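Local atomic coordinates of chitinase (Paenibacillus sp. FPU-7, PDB entry 5GZT), a protein that probably hydrolyses the beta-1,4 linkages between N-acetylglucosamine units inside chitin and chitodextrin chains. Residues F881-G886 with D927-L932; K848-I853 with Y936-I941; N914-L919 with S952-K957; L788-Y793 with L962-V967. All coordinates share one frame; numbering follows the deposited sequence. Where two conformers were deposited one is given.

Interaction 1 of 4, residues F881-G886 with D927-L932. With PO4 (phosphate ion), chain D.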
# COMPACT_ATOMS: atom_id res chain seq x y z
N PHE B 881 -20.97 -58.30 5.46
CA PHE B 881 -22.09 -57.52 6.00
C PHE B 881 -22.94 -56.93 4.82
O PHE B 881 -24.15 -56.94 4.83
CB PHE B 881 -21.50 -56.43 6.90
CG PHE B 881 -22.53 -55.68 7.72
CD1 PHE B 881 -23.27 -54.65 7.16
CD2 PHE B 881 -22.73 -55.99 9.08
CE1 PHE B 881 -24.19 -53.99 7.88
CE2 PHE B 881 -23.64 -55.30 9.83
CZ PHE B 881 -24.36 -54.27 9.23
N MET B 882 -22.25 -56.43 3.82
CA MET B 882 -22.86 -55.86 2.63
C MET B 882 -23.83 -56.84 1.98
O MET B 882 -25.03 -56.54 1.78
CB MET B 882 -21.78 -55.33 1.68
CG MET B 882 -22.33 -54.64 0.39
SD MET B 882 -20.99 -54.43 -0.83
CE MET B 882 -20.95 -56.06 -1.46
N HIS B 883 -23.34 -58.00 1.67
CA HIS B 883 -24.18 -59.04 1.09
C HIS B 883 -25.28 -59.55 2.01
O HIS B 883 -26.40 -59.76 1.58
CB HIS B 883 -23.33 -60.29 0.69
CG HIS B 883 -22.44 -60.06 -0.49
ND1 HIS B 883 -22.95 -59.66 -1.70
CD2 HIS B 883 -21.11 -60.30 -0.69
CE1 HIS B 883 -21.97 -59.59 -2.58
NE2 HIS B 883 -20.84 -59.92 -1.99
N GLN B 884 -24.94 -59.78 3.26
CA GLN B 884 -25.91 -60.34 4.18
C GLN B 884 -27.18 -59.44 4.28
O GLN B 884 -28.28 -59.93 4.19
CB GLN B 884 -25.31 -60.38 5.58
CG GLN B 884 -26.34 -60.91 6.55
CD GLN B 884 -25.76 -61.37 7.90
OE1 GLN B 884 -24.61 -61.07 8.28
NE2 GLN B 884 -26.60 -62.11 8.64
N TYR B 885 -26.99 -58.12 4.34
CA TYR B 885 -28.13 -57.20 4.46
C TYR B 885 -28.57 -56.50 3.19
O TYR B 885 -29.38 -55.56 3.23
CB TYR B 885 -27.82 -56.23 5.62
CG TYR B 885 -27.57 -57.04 6.90
CD1 TYR B 885 -28.60 -57.86 7.46
CD2 TYR B 885 -26.36 -57.02 7.53
CE1 TYR B 885 -28.37 -58.58 8.64
CE2 TYR B 885 -26.11 -57.73 8.67
CZ TYR B 885 -27.12 -58.49 9.24
OH TYR B 885 -26.79 -59.16 10.42
N GLY B 886 -28.11 -56.97 2.05
CA GLY B 886 -28.68 -56.49 0.81
C GLY B 886 -28.20 -55.08 0.35
O GLY B 886 -28.88 -54.41 -0.36
N ASP B 927 -14.29 -54.98 -6.60
CA ASP B 927 -14.18 -55.48 -8.01
C ASP B 927 -14.41 -56.99 -8.09
O ASP B 927 -15.05 -57.48 -9.01
CB ASP B 927 -12.83 -55.14 -8.63
CG ASP B 927 -12.64 -53.60 -8.83
OD1 ASP B 927 -13.61 -52.85 -8.65
OD2 ASP B 927 -11.53 -53.21 -9.14
N VAL B 928 -13.76 -57.72 -7.20
CA VAL B 928 -13.93 -59.19 -7.14
C VAL B 928 -15.39 -59.53 -6.92
O VAL B 928 -16.02 -60.23 -7.74
CB VAL B 928 -13.00 -59.81 -6.07
CG1 VAL B 928 -13.31 -61.29 -5.74
CG2 VAL B 928 -11.59 -59.70 -6.51
N GLU B 929 -15.99 -58.87 -5.94
CA GLU B 929 -17.39 -59.13 -5.62
C GLU B 929 -18.27 -58.85 -6.84
O GLU B 929 -19.21 -59.63 -7.13
CB GLU B 929 -17.92 -58.41 -4.37
CG GLU B 929 -17.27 -58.77 -3.04
CD GLU B 929 -17.37 -60.30 -2.83
OE1 GLU B 929 -18.51 -60.81 -2.86
OE2 GLU B 929 -16.29 -60.93 -2.83
N GLY B 930 -18.01 -57.76 -7.56
CA GLY B 930 -18.81 -57.44 -8.65
C GLY B 930 -18.71 -58.44 -9.77
O GLY B 930 -19.70 -58.64 -10.49
N ALA B 931 -17.49 -58.92 -10.01
CA ALA B 931 -17.24 -59.83 -11.08
C ALA B 931 -17.80 -61.25 -10.75
O ALA B 931 -18.01 -62.05 -11.67
CB ALA B 931 -15.72 -59.91 -11.34
N LEU B 932 -18.07 -61.50 -9.46
CA LEU B 932 -18.75 -62.74 -8.99
C LEU B 932 -20.23 -62.66 -9.00
O LEU B 932 -20.90 -63.67 -9.24
CB LEU B 932 -18.28 -63.09 -7.59
CG LEU B 932 -16.80 -63.43 -7.51
CD1 LEU B 932 -16.28 -63.61 -6.06
CD2 LEU B 932 -16.46 -64.68 -8.31
P PO4 D . -26.04 -57.97 -2.58
O1 PO4 D . -25.30 -57.16 -1.51
O2 PO4 D . -25.47 -59.31 -2.36
O3 PO4 D . -27.46 -57.84 -2.31
O4 PO4 D . -25.66 -57.50 -4.00
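His-883 and Glu-929 face each other from two outer helices of a family 18 (beta/alpha)8 barrel, with CA atoms 9.5 Å apart, the nearest pair of the two segments. Such spacing is too wide for backbones to meet, so this surface contact rests on two polar side chains that reach across the gap. Segment 881-886 is the end of helix 868-884: the chain leaves helical geometry at Tyr-885 and closes in a Schellman motif, with Phe-887 N bonded to Met-882 O and a weaker bond from Gly-886 N to His-883 O. Gly-886 takes positive phi (78°), where a CB would press on the carbonyl O of Tyr-885, so glycine suits it. Segment 927-932 stays helical near the end of helix 911-933.

The bridge is a histidine-carboxylate hydrogen bond, NE2 of His-883 to OE1 of Glu-929 at 2.6 Å. It is bent, 146° at the hydrogen, and reaches OE1 on its anti side while remaining close to the imidazole plane. The glutamate chain turns at its second torsion (chi2 -55°), folding the carboxylate back to the histidine. Histidine suits the place because its two nitrogens serve partners at separate edges: ND1 gives a nearly straight bond to a phosphate ion, probably from the crystallisation liquor, which is also held by Tyr-937 and Lys-935. With acceptors at both nitrogens, the ring is probably protonated and positively charged, an effect the carboxylate and phosphate would favour. His-933 stacks on the imidazole, and the CE methyl of Met-882 sits 3.8 Å above one of its faces, shifted toward the rim.

Interaction 2 of 4, residues K848-I853 with Y936-I941. With PO4 (phosphate ion), chain D.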
# COMPACT_ATOMS: atom_id res chain seq x y z
N LYS B 848 -29.76 -46.92 -5.11
CA LYS B 848 -28.61 -47.54 -4.45
C LYS B 848 -28.59 -47.27 -2.97
O LYS B 848 -28.68 -46.13 -2.53
CB LYS B 848 -27.30 -47.13 -5.19
CG LYS B 848 -27.41 -47.68 -6.65
CD LYS B 848 -26.27 -47.35 -7.55
CE LYS B 848 -26.05 -48.42 -8.66
NZ LYS B 848 -24.57 -48.82 -8.69
N VAL B 849 -28.45 -48.32 -2.18
CA VAL B 849 -28.37 -48.22 -0.74
C VAL B 849 -27.02 -48.78 -0.30
O VAL B 849 -26.78 -49.97 -0.46
CB VAL B 849 -29.48 -49.06 -0.11
CG1 VAL B 849 -29.52 -48.80 1.35
CG2 VAL B 849 -30.82 -48.69 -0.74
N LEU B 850 -26.21 -47.95 0.35
CA LEU B 850 -24.90 -48.31 0.78
C LEU B 850 -24.93 -48.38 2.31
O LEU B 850 -25.72 -47.72 2.98
CB LEU B 850 -23.86 -47.28 0.37
CG LEU B 850 -23.47 -47.19 -1.11
CD1 LEU B 850 -24.42 -46.25 -1.79
CD2 LEU B 850 -22.05 -46.62 -1.17
N VAL B 851 -24.05 -49.18 2.86
CA VAL B 851 -23.83 -49.17 4.30
C VAL B 851 -22.69 -48.25 4.63
O VAL B 851 -21.63 -48.37 4.04
CB VAL B 851 -23.61 -50.62 4.86
CG1 VAL B 851 -22.42 -51.37 4.22
CG2 VAL B 851 -23.35 -50.57 6.34
N SER B 852 -22.92 -47.28 5.54
CA SER B 852 -21.88 -46.46 6.04
C SER B 852 -21.32 -47.13 7.27
O SER B 852 -22.03 -47.28 8.28
CB SER B 852 -22.38 -45.07 6.41
OG SER B 852 -22.82 -44.41 5.24
N ILE B 853 -20.02 -47.38 7.24
CA ILE B 853 -19.28 -47.89 8.35
C ILE B 853 -18.53 -46.80 8.97
O ILE B 853 -17.70 -46.16 8.32
CB ILE B 853 -18.26 -48.98 7.87
CG1 ILE B 853 -19.01 -50.07 7.07
CG2 ILE B 853 -17.58 -49.65 9.06
CD1 ILE B 853 -18.14 -51.18 6.46
N TYR B 936 -22.26 -54.16 -10.00
CA TYR B 936 -21.23 -53.19 -9.65
C TYR B 936 -21.53 -52.79 -8.23
O TYR B 936 -22.71 -52.42 -7.91
CB TYR B 936 -21.30 -51.97 -10.58
CG TYR B 936 -20.25 -50.95 -10.10
CD1 TYR B 936 -18.88 -51.17 -10.37
CD2 TYR B 936 -20.64 -49.84 -9.39
CE1 TYR B 936 -17.88 -50.29 -9.93
CE2 TYR B 936 -19.67 -48.89 -8.94
CZ TYR B 936 -18.30 -49.15 -9.19
OH TYR B 936 -17.38 -48.29 -8.75
N TYR B 937 -20.49 -52.78 -7.38
CA TYR B 937 -20.62 -52.25 -6.03
C TYR B 937 -19.81 -50.94 -5.88
O TYR B 937 -18.66 -50.87 -6.28
CB TYR B 937 -20.12 -53.26 -4.99
CG TYR B 937 -20.97 -54.54 -5.01
CD1 TYR B 937 -22.21 -54.59 -4.34
CD2 TYR B 937 -20.50 -55.71 -5.57
CE1 TYR B 937 -22.98 -55.73 -4.29
CE2 TYR B 937 -21.33 -56.89 -5.58
CZ TYR B 937 -22.55 -56.89 -4.90
OH TYR B 937 -23.42 -58.03 -4.88
N GLU B 938 -20.44 -49.93 -5.27
CA GLU B 938 -19.80 -48.63 -5.04
C GLU B 938 -18.96 -48.70 -3.81
O GLU B 938 -19.25 -49.45 -2.85
CB GLU B 938 -20.88 -47.52 -4.82
CG GLU B 938 -21.66 -47.13 -6.06
CD GLU B 938 -22.56 -45.92 -5.83
OE1 GLU B 938 -22.70 -45.47 -4.70
OE2 GLU B 938 -23.11 -45.39 -6.86
N LEU B 939 -17.95 -47.86 -3.80
CA LEU B 939 -17.15 -47.53 -2.62
C LEU B 939 -17.06 -46.00 -2.50
O LEU B 939 -16.66 -45.36 -3.48
CB LEU B 939 -15.76 -48.12 -2.74
CG LEU B 939 -14.77 -47.85 -1.60
CD1 LEU B 939 -15.27 -48.54 -0.35
CD2 LEU B 939 -13.38 -48.38 -1.91
N ALA B 940 -17.43 -45.42 -1.36
CA ALA B 940 -17.35 -44.00 -1.19
C ALA B 940 -16.82 -43.74 0.21
O ALA B 940 -16.67 -44.67 0.98
CB ALA B 940 -18.74 -43.40 -1.33
N ILE B 941 -16.48 -42.49 0.50
CA ILE B 941 -16.24 -42.06 1.85
C ILE B 941 -16.99 -40.80 2.12
O ILE B 941 -17.49 -40.15 1.17
CB ILE B 941 -14.77 -41.70 2.11
CG1 ILE B 941 -14.32 -40.51 1.22
CG2 ILE B 941 -13.92 -42.89 1.75
CD1 ILE B 941 -12.84 -40.13 1.54
P PO4 D . -26.04 -57.97 -2.58
O1 PO4 D . -25.30 -57.16 -1.51
O2 PO4 D . -25.47 -59.31 -2.36
O3 PO4 D . -27.46 -57.84 -2.31
O4 PO4 D . -25.66 -57.50 -4.00
O HOH W 1 -23.95 -50.50 -6.63
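Lys-848 and Leu-850 meet Glu-938 in a partly buried contact between two non-adjacent strands of the barrel, 848-854 and 938-943, near their first residues and so at the end remote from the active-site end of a (beta/alpha)8 barrel. Leu-850 and Glu-938 have CA atoms 7.7 Å apart and both point inward. The leucine methyl CD1 comes within 3.5 Å of Glu-938 OE1, the two side chains crossing at about a right angle. OE1 bonds to Tyr-964 OH and OE2 to His-790 NE2, so each oxygen of the buried carboxylate has a polar partner, which is why an acidic residue can be accommodated here.

Lys-848 lays its CD against Glu-938 OE2, while its NZ stays 4.2 Å from that oxygen, opposite charges near each other but short of a salt bridge. The lysine chain bends at its last torsion (chi4 -130°), carrying NZ to the edge of the Tyr-936 ring. There a water accepts from Lys-848 NZ and donates to Tyr-936 O.

Tyr-937 points the other way, its OH making a very short 2.5 Å hydrogen bond to phosphate O4, which lies in the ring plane. A phenylalanine here would probably leave that phosphate oxygen without its hydroxyl donor.

Strand 889-893 runs between the two strands, strand 790-799 pairs with the far side of 848-854, and helix 911-933 covers Tyr-937 and Leu-939.

Interaction 3 of 4, residues N914-L919 with S952-K957; sequences NFTALL and SVELDK
Val-953 begins the contact, its CG2 methyl resting 3.9 Å from CD2 of Phe-915 and its CG1 at the ring's edge. An apolar pair suits this buried side of helix 911-933, where the phenylalanine ring also meets Trp-894. Next comes Glu-954, at the N-cap position of helix 955-958 and the centre of an inverse gamma turn. Its extended side chain reaches back to Thr-916, whose OG1 donates to OE1 at 2.7 Å, using the anti lone pair of that oxygen. The threonine hydroxyl stands beside its own backbone N (chi1 -61°), which turns it toward the glutamate. Backbone N of Glu-954 is tied to the same hydroxyl through a water that donates to Thr-916 OG1.

Lys-957 closes the segment: its NZ forms a 2.9 Å salt bridge with Glu-954 OE2, approaching from above the carboxylate plane, and its CB lies against the Thr-916 methyl CG2. A glutamine in place of Glu-954 would probably leave the ammonium of Lys-957 without its counter-charge.

The contact thus joins the helix before strand 938-943 to the short helix 955-958, which lies just ahead of strand 964-967. Threonine fits because one hydroxyl both gives and receives, while the two oxygens of a single carboxylate divide their work between a neutral donor and a charged one.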
# COMPACT_ATOMS: atom_id res chain seq x y z
N ASN B 914 -2.09 -45.48 5.43
CA ASN B 914 -2.84 -46.70 5.62
C ASN B 914 -4.32 -46.55 5.13
O ASN B 914 -4.93 -47.55 4.76
CB ASN B 914 -2.84 -47.09 7.06
CG ASN B 914 -1.45 -47.53 7.57
OD1 ASN B 914 -0.55 -47.80 6.82
ND2 ASN B 914 -1.32 -47.61 8.87
N PHE B 915 -4.89 -45.36 5.25
CA PHE B 915 -6.21 -45.09 4.70
C PHE B 915 -6.23 -45.32 3.21
O PHE B 915 -7.14 -45.98 2.68
CB PHE B 915 -6.66 -43.68 5.08
CG PHE B 915 -8.11 -43.36 4.74
CD1 PHE B 915 -9.12 -44.28 4.86
CD2 PHE B 915 -8.46 -42.07 4.30
CE1 PHE B 915 -10.43 -43.95 4.60
CE2 PHE B 915 -9.75 -41.76 3.99
CZ PHE B 915 -10.75 -42.70 4.16
N THR B 916 -5.18 -44.89 2.54
CA THR B 916 -5.03 -45.08 1.10
C THR B 916 -4.96 -46.61 0.84
O THR B 916 -5.59 -47.15 -0.11
CB THR B 916 -3.76 -44.38 0.63
OG1 THR B 916 -3.91 -42.98 0.92
CG2 THR B 916 -3.48 -44.67 -0.86
N ALA B 917 -4.18 -47.33 1.65
CA ALA B 917 -4.05 -48.81 1.41
C ALA B 917 -5.34 -49.52 1.73
O ALA B 917 -5.72 -50.48 1.03
CB ALA B 917 -2.84 -49.39 2.23
N LEU B 918 -6.08 -49.01 2.70
CA LEU B 918 -7.40 -49.55 3.06
C LEU B 918 -8.41 -49.43 1.91
O LEU B 918 -9.07 -50.37 1.56
CB LEU B 918 -7.91 -48.90 4.33
CG LEU B 918 -9.22 -49.51 4.84
CD1 LEU B 918 -9.02 -50.86 5.47
CD2 LEU B 918 -9.81 -48.62 5.89
N LEU B 919 -8.51 -48.24 1.35
CA LEU B 919 -9.39 -47.96 0.21
C LEU B 919 -8.98 -48.74 -0.98
O LEU B 919 -9.83 -49.30 -1.69
CB LEU B 919 -9.43 -46.46 -0.08
CG LEU B 919 -10.12 -45.68 1.03
CD1 LEU B 919 -10.00 -44.18 0.83
CD2 LEU B 919 -11.58 -46.08 1.22
N SER B 952 -4.32 -34.80 6.31
CA SER B 952 -4.28 -36.06 7.03
C SER B 952 -4.67 -37.24 6.11
O SER B 952 -4.58 -38.37 6.55
CB SER B 952 -5.24 -36.02 8.19
OG SER B 952 -4.84 -35.16 9.21
N VAL B 953 -5.02 -36.95 4.84
CA VAL B 953 -5.51 -37.93 3.87
C VAL B 953 -4.86 -37.66 2.53
O VAL B 953 -4.58 -36.55 2.21
CB VAL B 953 -7.01 -37.78 3.84
CG1 VAL B 953 -7.62 -38.51 2.70
CG2 VAL B 953 -7.58 -38.34 5.12
N GLU B 954 -4.60 -38.66 1.74
CA GLU B 954 -3.99 -38.49 0.45
C GLU B 954 -5.08 -38.33 -0.62
O GLU B 954 -5.30 -39.23 -1.40
CB GLU B 954 -3.07 -39.63 0.12
CG GLU B 954 -2.13 -39.92 1.27
CD GLU B 954 -1.08 -40.96 0.93
OE1 GLU B 954 -1.38 -42.20 0.77
OE2 GLU B 954 0.07 -40.54 0.81
N LEU B 955 -5.72 -37.16 -0.65
CA LEU B 955 -6.80 -36.95 -1.59
C LEU B 955 -6.47 -37.27 -3.01
O LEU B 955 -7.27 -37.97 -3.73
CB LEU B 955 -7.42 -35.56 -1.49
CG LEU B 955 -8.07 -35.19 -0.17
CD1 LEU B 955 -8.50 -33.75 -0.21
CD2 LEU B 955 -9.23 -36.06 0.26
N ASP B 956 -5.27 -36.86 -3.44
CA ASP B 956 -4.97 -37.15 -4.85
C ASP B 956 -4.67 -38.62 -5.08
O ASP B 956 -4.79 -39.05 -6.23
CB ASP B 956 -3.85 -36.25 -5.41
CG ASP B 956 -3.88 -36.14 -6.91
OD1 ASP B 956 -4.89 -36.39 -7.65
OD2 ASP B 956 -2.83 -35.82 -7.40
N LYS B 957 -4.40 -39.45 -4.04
CA LYS B 957 -4.12 -40.84 -4.32
C LYS B 957 -5.37 -41.70 -4.11
O LYS B 957 -5.34 -42.84 -4.55
CB LYS B 957 -3.00 -41.42 -3.42
CG LYS B 957 -1.62 -40.73 -3.60
CD LYS B 957 -0.62 -41.25 -2.61
CE LYS B 957 0.70 -40.47 -2.67
NZ LYS B 957 1.65 -41.00 -1.61
O HOH W 2 -5.17 -41.29 2.62

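Interaction 4 of 4, residues L788-Y793 with L962-V967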
# COMPACT_ATOMS: atom_id res chain seq x y z
N LEU B 788 -34.64 -39.79 -4.08
CA LEU B 788 -33.23 -40.17 -3.88
C LEU B 788 -32.70 -41.04 -4.99
O LEU B 788 -33.42 -41.87 -5.58
CB LEU B 788 -33.05 -40.88 -2.52
CG LEU B 788 -33.64 -40.19 -1.33
CD1 LEU B 788 -33.44 -40.93 -0.08
CD2 LEU B 788 -32.95 -38.83 -1.19
N THR B 789 -31.41 -40.86 -5.32
CA THR B 789 -30.74 -41.89 -6.11
C THR B 789 -29.98 -42.81 -5.18
O THR B 789 -29.63 -43.95 -5.55
CB THR B 789 -29.74 -41.28 -7.10
OG1 THR B 789 -28.69 -40.63 -6.39
CG2 THR B 789 -30.52 -40.24 -8.05
N HIS B 790 -29.62 -42.28 -4.01
CA HIS B 790 -28.70 -43.02 -3.11
C HIS B 790 -29.16 -42.81 -1.68
O HIS B 790 -29.70 -41.76 -1.30
CB HIS B 790 -27.21 -42.59 -3.22
CG HIS B 790 -26.51 -42.96 -4.49
ND1 HIS B 790 -26.85 -42.46 -5.71
CD2 HIS B 790 -25.49 -43.85 -4.73
CE1 HIS B 790 -26.08 -42.98 -6.65
NE2 HIS B 790 -25.23 -43.82 -6.06
N ILE B 791 -28.95 -43.84 -0.89
CA ILE B 791 -29.01 -43.78 0.57
C ILE B 791 -27.77 -44.27 1.20
O ILE B 791 -27.27 -45.35 0.81
CB ILE B 791 -30.15 -44.69 1.05
CG1 ILE B 791 -31.51 -44.04 0.70
CG2 ILE B 791 -30.05 -44.89 2.60
CD1 ILE B 791 -32.72 -44.94 0.90
N ASN B 792 -27.26 -43.56 2.19
CA ASN B 792 -26.29 -44.13 3.10
C ASN B 792 -26.97 -44.54 4.44
O ASN B 792 -27.57 -43.71 5.07
CB ASN B 792 -25.14 -43.16 3.47
CG ASN B 792 -24.06 -43.03 2.40
OD1 ASN B 792 -24.08 -43.71 1.38
ND2 ASN B 792 -23.20 -42.05 2.56
N TYR B 793 -26.88 -45.80 4.86
CA TYR B 793 -27.43 -46.23 6.15
C TYR B 793 -26.41 -46.04 7.24
O TYR B 793 -25.36 -46.64 7.18
CB TYR B 793 -27.85 -47.71 6.08
CG TYR B 793 -28.55 -48.20 7.30
CD1 TYR B 793 -29.90 -47.91 7.54
CD2 TYR B 793 -27.85 -48.93 8.26
CE1 TYR B 793 -30.56 -48.39 8.70
CE2 TYR B 793 -28.51 -49.42 9.43
CZ TYR B 793 -29.85 -49.15 9.64
OH TYR B 793 -30.43 -49.67 10.75
N LEU B 962 -12.64 -44.52 -5.49
CA LEU B 962 -13.88 -44.05 -4.99
C LEU B 962 -14.88 -43.68 -6.06
O LEU B 962 -14.51 -43.10 -7.08
CB LEU B 962 -13.70 -42.81 -4.10
CG LEU B 962 -12.82 -43.14 -2.85
CD1 LEU B 962 -12.63 -41.87 -2.06
CD2 LEU B 962 -13.41 -44.20 -1.99
N ASP B 963 -16.15 -44.00 -5.88
CA ASP B 963 -17.17 -43.46 -6.73
C ASP B 963 -17.35 -41.95 -6.48
O ASP B 963 -17.57 -41.21 -7.39
CB ASP B 963 -18.48 -44.22 -6.54
CG ASP B 963 -18.39 -45.61 -7.09
OD1 ASP B 963 -17.81 -46.46 -6.42
OD2 ASP B 963 -18.81 -45.83 -8.24
N TYR B 964 -17.25 -41.51 -5.24
CA TYR B 964 -17.32 -40.10 -4.91
C TYR B 964 -16.89 -39.99 -3.45
O TYR B 964 -16.84 -41.04 -2.71
CB TYR B 964 -18.77 -39.51 -5.13
CG TYR B 964 -19.85 -40.47 -4.64
CD1 TYR B 964 -20.28 -40.44 -3.35
CD2 TYR B 964 -20.37 -41.44 -5.43
CE1 TYR B 964 -21.17 -41.38 -2.86
CE2 TYR B 964 -21.33 -42.32 -4.96
CZ TYR B 964 -21.71 -42.31 -3.68
OH TYR B 964 -22.62 -43.24 -3.14
N MET B 965 -16.65 -38.75 -3.03
CA MET B 965 -16.44 -38.34 -1.62
C MET B 965 -17.64 -37.49 -1.25
O MET B 965 -17.89 -36.52 -1.97
CB MET B 965 -15.18 -37.48 -1.50
CG MET B 965 -13.96 -38.20 -2.03
SD MET B 965 -12.59 -37.06 -1.86
CE MET B 965 -11.32 -38.06 -2.61
N SER B 966 -18.36 -37.83 -0.18
CA SER B 966 -19.47 -37.03 0.31
C SER B 966 -18.85 -36.02 1.26
O SER B 966 -18.43 -36.40 2.37
CB SER B 966 -20.52 -37.91 1.00
OG SER B 966 -21.19 -38.75 0.07
N VAL B 967 -18.62 -34.76 0.78
CA VAL B 967 -17.86 -33.84 1.55
C VAL B 967 -18.85 -33.12 2.51
O VAL B 967 -19.92 -32.58 2.10
CB VAL B 967 -17.13 -32.77 0.69
CG1 VAL B 967 -16.18 -31.89 1.54
CG2 VAL B 967 -16.37 -33.46 -0.40
O HOH W 3 -22.08 -43.37 -0.41
O HOH W 4 -20.84 -41.27 0.89
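Thr-789 prepares the meeting of His-790 with Tyr-964: its OG1 shares a 2.7 Å hydrogen bond with His-790 ND1, in the imidazole plane, and helps fix the ring's rotation. His-790 then opens strand 790-799 and points into the barrel, with NE2 bonded to Glu-938. Tyr-964 comes from the opposite direction in an offset edge-to-face pair, its edge toward the imidazole face, the ring centres 5.7 Å apart and the planes at 87°. Its OH lies 3.3 Å from His-790 CD2, a packing contact. The tyrosine takes the crowded position between backbone N and carbonyl carbon (chi1 42°), from which its hydroxyl reaches Glu-938.

Two residues on, Asn-792 again points inward and works through water. One water donates to both Asn-792 OD1, at 2.7 Å, and Tyr-964 OH; another accepts from Asn-792 ND2 and bonds to Ser-966 OG. An amide suits the place, offering an acceptor and a donor to two separate waters.

Strands 790-799 and 964-967 stand four places apart in the ring of eight and so lie across the barrel from each other. Here inward side chains and waters form a buried polar network inside the (beta/alpha)8 barrel of a family 18 glycosidase, near the N-terminal ends of its strands.

From the N terminus, strand 790-799 comes first, and interaction 4 closes the longest loop, returning at strand 964-967 after 168 intervening residues. All the others nest within it. Interaction 2 joins strand 848-854 to strand 938-943, and interaction 1 is nested inside its loop, tying helix 868-884 to helix 911-933. Interaction 3 starts on that same helix and ends beyond strand 938-943, so it crosses both interaction 1 and interaction 2. Interactions 2 and 4, centres about 7 Å apart, share the barrel interior through Glu-938. Interaction 1 meets interaction 2 at the phosphate and Tyr-937, while interaction 3 packs Leu-919 against Leu-939 and Leu-962 behind the sheet.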